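Local coordinates for Tol-Pal system protein TolB (Acinetobacter baumannii, PDB 7MX5), which probably acts as the periplasmic component of the Tol-Pal system, which takes part in outer membrane invagination during cell division and in keeping that membrane intact, at residues S108-Q112 / D158-P162; G134-L140 / T151-T157. All coordinates share one frame; numbering follows the deposited sequence.

TolB joins an amino-terminal domain to a beta-propeller, and the two contacts lie close to that junction, their centres about 12 Å apart. In interaction 1 the start of helix 110-126 meets the loop that leads from strand 150-156 to strand 163-168; in interaction 2 strands 135-141 and 150-156 pair as a hairpin in a four-stranded antiparallel propeller sheet. Along the chain, 134-140 / 151-157 is nested inside the loop closed by 108-112 / 158-162. The two also touch, through a probable hydrogen bond from NH1 of Arg-135 to the backbone O of Gln-161, so the loop facing the helix is tied directly to the sheet.

Interaction 1. Residues S108-Q112 / D158-P162; sequences SRIRQ and DGEQP
Two waters fill in where direct bonds are few between Arg-111, at the start of helix 110-126, with Arg-109 just before it, and the propeller loop 158-162. The one strong direct link is a salt bridge: NH2 of Arg-111 lies 2.5 Å from OD2 of Asp-158, with an N-H...O angle of 164°. The carboxylate oxygen sits at the edge of the guanidinium, and the two flat groups are nearly coplanar, only 25° apart. The bend at chi3 (85°) turns the arginine head out of line with its otherwise stretched chain. Its NE gives a hydrogen bond to water 1 at 2.8 Å, and this water in turn donates to OD1 of Asp-158 at 2.7 Å, so both carboxylate oxygens are linked to the same arginine, one directly and one through solvent.

OD1 has a further task within its own loop, where it accepts from the backbone N of Glu-160, 3.1 Å away, and closes an Asx turn. CG of Glu-160 lies over one face of the Arg-111 guanidinium, and CB of Glu-160 comes within 3.5 Å of NE of Arg-111; here the glutamate meets the arginine with its aliphatic part, not its carboxylate. The second link is looser. OE1 of Gln-161 receives a weak, 3.4 Å hydrogen bond from NH1 of Arg-109 at the edge of that guanidinium, and a weak one from water 2, which accepts a 2.8 Å bond from the backbone N of Arg-111.

The side chain of Asp-158 also touches Arg-38 of the amino-terminal domain. The in-plane salt bridge to Arg-111 would be expected to favour the charged carboxylate, and the chemistry implies that this part of the boundary between the two domains is polar and water-bridged, with one ion pair as its strongest link.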
loop_
_atom_site.group_PDB
_atom_site.type_symbol
_atom_site.label_atom_id
_atom_site.label_comp_id
_atom_site.label_asym_id
_atom_site.label_seq_id
_atom_site.Cartn_x
_atom_site.Cartn_y
_atom_site.Cartn_z
ATOM N N SER A 108 -7.498 0.634 24.474
ATOM C CA SER A 108 -7.476 -0.479 23.530
ATOM C C SER A 108 -6.998 -0.054 22.148
ATOM O O SER A 108 -7.624 -0.385 21.134
ATOM C CB SER A 108 -8.867 -1.107 23.434
ATOM O OG SER A 108 -9.596 -0.902 24.633
ATOM N N ARG A 109 -5.893 0.685 22.099
ATOM C CA ARG A 109 -5.255 1.023 20.835
ATOM C C ARG A 109 -3.900 0.333 20.777
ATOM O O ARG A 109 -2.862 0.984 20.621
ATOM C CB ARG A 109 -5.118 2.539 20.684
ATOM C CG ARG A 109 -6.451 3.272 20.673
ATOM C CD ARG A 109 -7.375 2.705 19.607
ATOM N NE ARG A 109 -7.055 3.215 18.279
ATOM C CZ ARG A 109 -6.852 2.453 17.212
ATOM N NH1 ARG A 109 -6.920 1.134 17.281
ATOM N NH2 ARG A 109 -6.570 3.031 16.047
ATOM N N ILE A 110 -3.911 -0.991 20.894
ATOM C CA ILE A 110 -2.690 -1.762 21.105
ATOM C C ILE A 110 -2.015 -2.126 19.787
ATOM O O ILE A 110 -0.786 -2.102 19.688
ATOM C CB ILE A 110 -3.024 -3.014 21.945
ATOM C CG1 ILE A 110 -1.826 -3.959 22.028
ATOM C CG2 ILE A 110 -4.253 -3.724 21.392
ATOM C CD1 ILE A 110 -0.806 -3.543 23.054
ATOM N N ARG A 111 -2.795 -2.466 18.756
ATOM C CA ARG A 111 -2.197 -2.821 17.473
ATOM C C ARG A 111 -1.522 -1.624 16.817
ATOM O O ARG A 111 -0.488 -1.781 16.158
ATOM C CB ARG A 111 -3.256 -3.416 16.543
ATOM C CG ARG A 111 -3.580 -4.875 16.834
ATOM C CD ARG A 111 -4.146 -5.581 15.608
ATOM N NE ARG A 111 -3.105 -6.083 14.717
ATOM C CZ ARG A 111 -2.302 -7.102 14.992
ATOM N NH1 ARG A 111 -2.392 -7.770 16.131
ATOM N NH2 ARG A 111 -1.387 -7.467 14.097
ATOM N N GLN A 112 -2.085 -0.424 16.986
ATOM C CA GLN A 112 -1.442 0.769 16.447
ATOM C C GLN A 112 -0.160 1.103 17.200
ATOM O O GLN A 112 0.780 1.642 16.607
ATOM C CB GLN A 112 -2.411 1.953 16.484
ATOM C CG GLN A 112 -2.694 2.487 17.879
ATOM C CD GLN A 112 -3.135 3.937 17.882
ATOM O OE1 GLN A 112 -4.151 4.291 17.283
ATOM N NE2 GLN A 112 -2.372 4.784 18.561
ATOM N N ASP A 158 -1.406 -5.192 7.804
ATOM C CA ASP A 158 -1.436 -6.632 8.021
ATOM C C ASP A 158 -2.833 -7.216 7.852
ATOM O O ASP A 158 -3.035 -8.405 8.123
ATOM C CB ASP A 158 -0.885 -6.974 9.408
ATOM C CG ASP A 158 -1.660 -6.305 10.532
ATOM O OD1 ASP A 158 -2.576 -5.506 10.245
ATOM O OD2 ASP A 158 -1.349 -6.582 11.710
ATOM N N GLY A 159 -3.798 -6.409 7.411
ATOM C CA GLY A 159 -5.160 -6.856 7.225
ATOM C C GLY A 159 -6.035 -6.785 8.457
ATOM O O GLY A 159 -7.247 -7.011 8.349
ATOM N N GLU A 160 -5.469 -6.474 9.619
ATOM C CA GLU A 160 -6.244 -6.445 10.848
ATOM C C GLU A 160 -7.025 -5.141 10.968
ATOM O O GLU A 160 -6.722 -4.136 10.316
ATOM C CB GLU A 160 -5.335 -6.626 12.064
ATOM C CG GLU A 160 -4.610 -7.961 12.106
ATOM C CD GLU A 160 -5.539 -9.129 12.383
ATOM O OE1 GLU A 160 -6.681 -8.897 12.835
ATOM O OE2 GLU A 160 -5.127 -10.284 12.146
ATOM N N GLN A 161 -8.041 -5.171 11.825
ATOM C CA GLN A 161 -8.927 -4.037 12.063
ATOM C C GLN A 161 -9.538 -3.505 10.763
ATOM O O GLN A 161 -9.293 -2.357 10.380
ATOM C CB GLN A 161 -8.193 -2.927 12.805
ATOM C CG GLN A 161 -7.286 -3.416 13.923
ATOM C CD GLN A 161 -7.326 -2.518 15.143
ATOM O OE1 GLN A 161 -6.646 -1.492 15.195
ATOM N NE2 GLN A 161 -8.122 -2.900 16.134
ATOM N N PRO A 162 -10.339 -4.309 10.068
ATOM C CA PRO A 162 -10.960 -3.830 8.831
ATOM C C PRO A 162 -12.121 -2.893 9.114
ATOM O O PRO A 162 -12.864 -3.050 10.086
ATOM C CB PRO A 162 -11.441 -5.121 8.160
ATOM C CG PRO A 162 -11.742 -6.028 9.298
ATOM C CD PRO A 162 -10.778 -5.676 10.408
HETATM O O HOH W 1 -2.737 -4.242 12.590
HETATM O O HOH W 2 -5.507 -1.675 18.470
#

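Interaction 2. Residues G134-L140 / T151-T157; sequences GRIAYVL and TLQIADT
Arg-135 reaches over to the partner strand and Asp-156, and its path can be followed atom by atom. CB packs on CG2 of Ile-154 at 3.6 Å and equally near the backbone O of Ala-155. Bends at chi2 (-88°) and chi3 (-75°) fold the chain back over the neighbouring strand: CD comes near OD1 of Asp-156, and NE lies 3.3 Å from CG2 of Ile-154. At CZ the guanidinium lays one face over the peptide that joins Ile-154 to Ala-155, while at the tip NH1 forms a salt bridge with OD1 of Asp-156 at 3.2 Å. That oxygen lies in the guanidinium plane, yet is approached from above its own carboxylate. NH1 also bonds the backbone O of Gln-161.

Backbone hydrogen bonds join Ile-136 to Ala-155, Tyr-138 to Gln-153 and Leu-140 to Thr-151, in the alternating pattern of an antiparallel hairpin. Strand 135-141 also pairs with the last strand, 391-397, the usual way of closing a propeller ring. On the face bearing Tyr-138, CB of Gln-153 lies over the ring and CB of Ala-155 at its edge. Ala-137, Ile-154, Val-139 and Leu-152 make apolar contacts on the other face, beside Pro-175 and Trp-177 of strand 172-177.

The phenol proton of Tyr-138 goes to OE1 of Gln-153 at 2.6 Å, while NE2 is bonded to Thr-164. The chemistry thus implies side-chain as well as backbone links: the bond to Asp-156 joins the two strands, and that to Gln-161 ties them to the loop that follows.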
loop_
_atom_site.group_PDB
_atom_site.type_symbol
_atom_site.label_atom_id
_atom_site.label_comp_id
_atom_site.label_asym_id
_atom_site.label_seq_id
_atom_site.Cartn_x
_atom_site.Cartn_y
_atom_site.Cartn_z
ATOM N N GLY A 134 -0.359 2.555 9.019
ATOM C CA GLY A 134 -0.958 2.902 7.747
ATOM C C GLY A 134 -2.084 1.955 7.386
ATOM O O GLY A 134 -2.292 0.915 8.007
ATOM N N ARG A 135 -2.814 2.346 6.347
ATOM C CA ARG A 135 -4.022 1.644 5.948
ATOM C C ARG A 135 -3.969 1.297 4.468
ATOM O O ARG A 135 -3.307 1.973 3.675
ATOM C CB ARG A 135 -5.268 2.485 6.248
ATOM C CG ARG A 135 -5.331 2.988 7.682
ATOM C CD ARG A 135 -6.015 1.977 8.585
ATOM N NE ARG A 135 -7.458 1.977 8.387
ATOM C CZ ARG A 135 -8.295 1.121 8.956
ATOM N NH1 ARG A 135 -7.866 0.168 9.768
ATOM N NH2 ARG A 135 -9.596 1.222 8.702
ATOM N N ILE A 136 -4.674 0.227 4.106
ATOM C CA ILE A 136 -4.783 -0.228 2.727
ATOM C C ILE A 136 -6.255 -0.445 2.414
ATOM O O ILE A 136 -6.951 -1.162 3.141
ATOM C CB ILE A 136 -3.987 -1.525 2.480
ATOM C CG1 ILE A 136 -2.504 -1.318 2.798
ATOM C CG2 ILE A 136 -4.169 -1.997 1.044
ATOM C CD1 ILE A 136 -1.646 -2.531 2.514
ATOM N N ALA A 137 -6.729 0.177 1.338
ATOM C CA ALA A 137 -8.100 -0.003 0.890
ATOM C C ALA A 137 -8.170 -1.096 -0.168
ATOM O O ALA A 137 -7.230 -1.298 -0.941
ATOM C CB ALA A 137 -8.664 1.302 0.330
ATOM N N TYR A 138 -9.297 -1.800 -0.198
ATOM C CA TYR A 138 -9.488 -2.900 -1.133
ATOM C C TYR A 138 -10.982 -3.140 -1.300
ATOM O O TYR A 138 -11.801 -2.660 -0.513
ATOM C CB TYR A 138 -8.775 -4.169 -0.655
ATOM C CG TYR A 138 -9.146 -4.589 0.751
ATOM C CD1 TYR A 138 -8.458 -4.090 1.850
ATOM C CD2 TYR A 138 -10.185 -5.482 0.979
ATOM C CE1 TYR A 138 -8.797 -4.468 3.136
ATOM C CE2 TYR A 138 -10.527 -5.868 2.260
ATOM C CZ TYR A 138 -9.831 -5.357 3.335
ATOM O OH TYR A 138 -10.172 -5.739 4.612
ATOM N N VAL A 139 -11.327 -3.894 -2.340
ATOM C CA VAL A 139 -12.711 -4.230 -2.650
ATOM C C VAL A 139 -12.847 -5.745 -2.646
ATOM O O VAL A 139 -12.222 -6.432 -3.464
ATOM C CB VAL A 139 -13.159 -3.650 -4.000
ATOM C CG1 VAL A 139 -14.600 -4.044 -4.287
ATOM C CG2 VAL A 139 -13.004 -2.139 -4.006
ATOM N N LEU A 140 -13.660 -6.262 -1.729
ATOM C CA LEU A 140 -13.956 -7.686 -1.670
ATOM C C LEU A 140 -15.123 -7.997 -2.598
ATOM O O LEU A 140 -16.191 -7.384 -2.490
ATOM C CB LEU A 140 -14.287 -8.114 -0.240
ATOM C CG LEU A 140 -13.155 -8.022 0.784
ATOM C CD1 LEU A 140 -13.661 -8.370 2.175
ATOM C CD2 LEU A 140 -12.004 -8.932 0.388
ATOM N N THR A 151 -17.748 -5.101 -1.501
ATOM C CA THR A 151 -17.561 -4.448 -0.212
ATOM C C THR A 151 -16.252 -3.675 -0.236
ATOM O O THR A 151 -15.180 -4.270 -0.388
ATOM C CB THR A 151 -17.559 -5.466 0.932
ATOM O OG1 THR A 151 -18.822 -6.141 0.977
ATOM C CG2 THR A 151 -17.317 -4.770 2.261
ATOM N N LEU A 152 -16.340 -2.356 -0.092
ATOM C CA LEU A 152 -15.163 -1.506 0.014
ATOM C C LEU A 152 -14.712 -1.474 1.469
ATOM O O LEU A 152 -15.475 -1.064 2.352
ATOM C CB LEU A 152 -15.460 -0.096 -0.492
ATOM C CG LEU A 152 -14.315 0.912 -0.369
ATOM C CD1 LEU A 152 -13.025 0.348 -0.943
ATOM C CD2 LEU A 152 -14.680 2.212 -1.055
ATOM N N GLN A 153 -13.478 -1.904 1.717
ATOM C CA GLN A 153 -12.944 -2.000 3.065
ATOM C C GLN A 153 -11.599 -1.297 3.149
ATOM O O GLN A 153 -10.882 -1.164 2.154
ATOM C CB GLN A 153 -12.782 -3.461 3.503
ATOM C CG GLN A 153 -14.077 -4.144 3.896
ATOM C CD GLN A 153 -13.853 -5.301 4.847
ATOM O OE1 GLN A 153 -12.790 -5.925 4.846
ATOM N NE2 GLN A 153 -14.855 -5.596 5.667
ATOM N N ILE A 154 -11.270 -0.844 4.356
ATOM C CA ILE A 154 -9.964 -0.280 4.672
ATOM C C ILE A 154 -9.443 -0.994 5.910
ATOM O O ILE A 154 -10.136 -1.059 6.931
ATOM C CB ILE A 154 -10.030 1.241 4.908
ATOM C CG1 ILE A 154 -10.532 1.959 3.656
ATOM C CG2 ILE A 154 -8.666 1.774 5.301
ATOM C CD1 ILE A 154 -10.767 3.441 3.859
ATOM N N ALA A 155 -8.231 -1.535 5.817
ATOM C CA ALA A 155 -7.642 -2.293 6.909
ATOM C C ALA A 155 -6.193 -1.869 7.094
ATOM O O ALA A 155 -5.630 -1.125 6.286
ATOM C CB ALA A 155 -7.731 -3.804 6.657
ATOM N N ASP A 156 -5.592 -2.352 8.178
ATOM C CA ASP A 156 -4.185 -2.095 8.434
ATOM C C ASP A 156 -3.320 -2.825 7.407
ATOM O O ASP A 156 -3.800 -3.626 6.599
ATOM C CB ASP A 156 -3.813 -2.525 9.852
ATOM C CG ASP A 156 -4.545 -1.727 10.912
ATOM O OD1 ASP A 156 -4.914 -0.567 10.633
ATOM O OD2 ASP A 156 -4.752 -2.260 12.023
ATOM N N THR A 157 -2.016 -2.543 7.451
ATOM C CA THR A 157 -1.094 -3.142 6.493
ATOM C C THR A 157 -0.966 -4.650 6.669
ATOM O O THR A 157 -0.464 -5.324 5.764
ATOM C CB THR A 157 0.282 -2.484 6.603
ATOM O OG1 THR A 157 0.873 -2.809 7.868
ATOM C CG2 THR A 157 0.156 -0.973 6.478
HETATM O O HOH W 3 -1.268 -0.510 9.659
HETATM O O HOH W 4 -18.163 -8.304 -1.004
#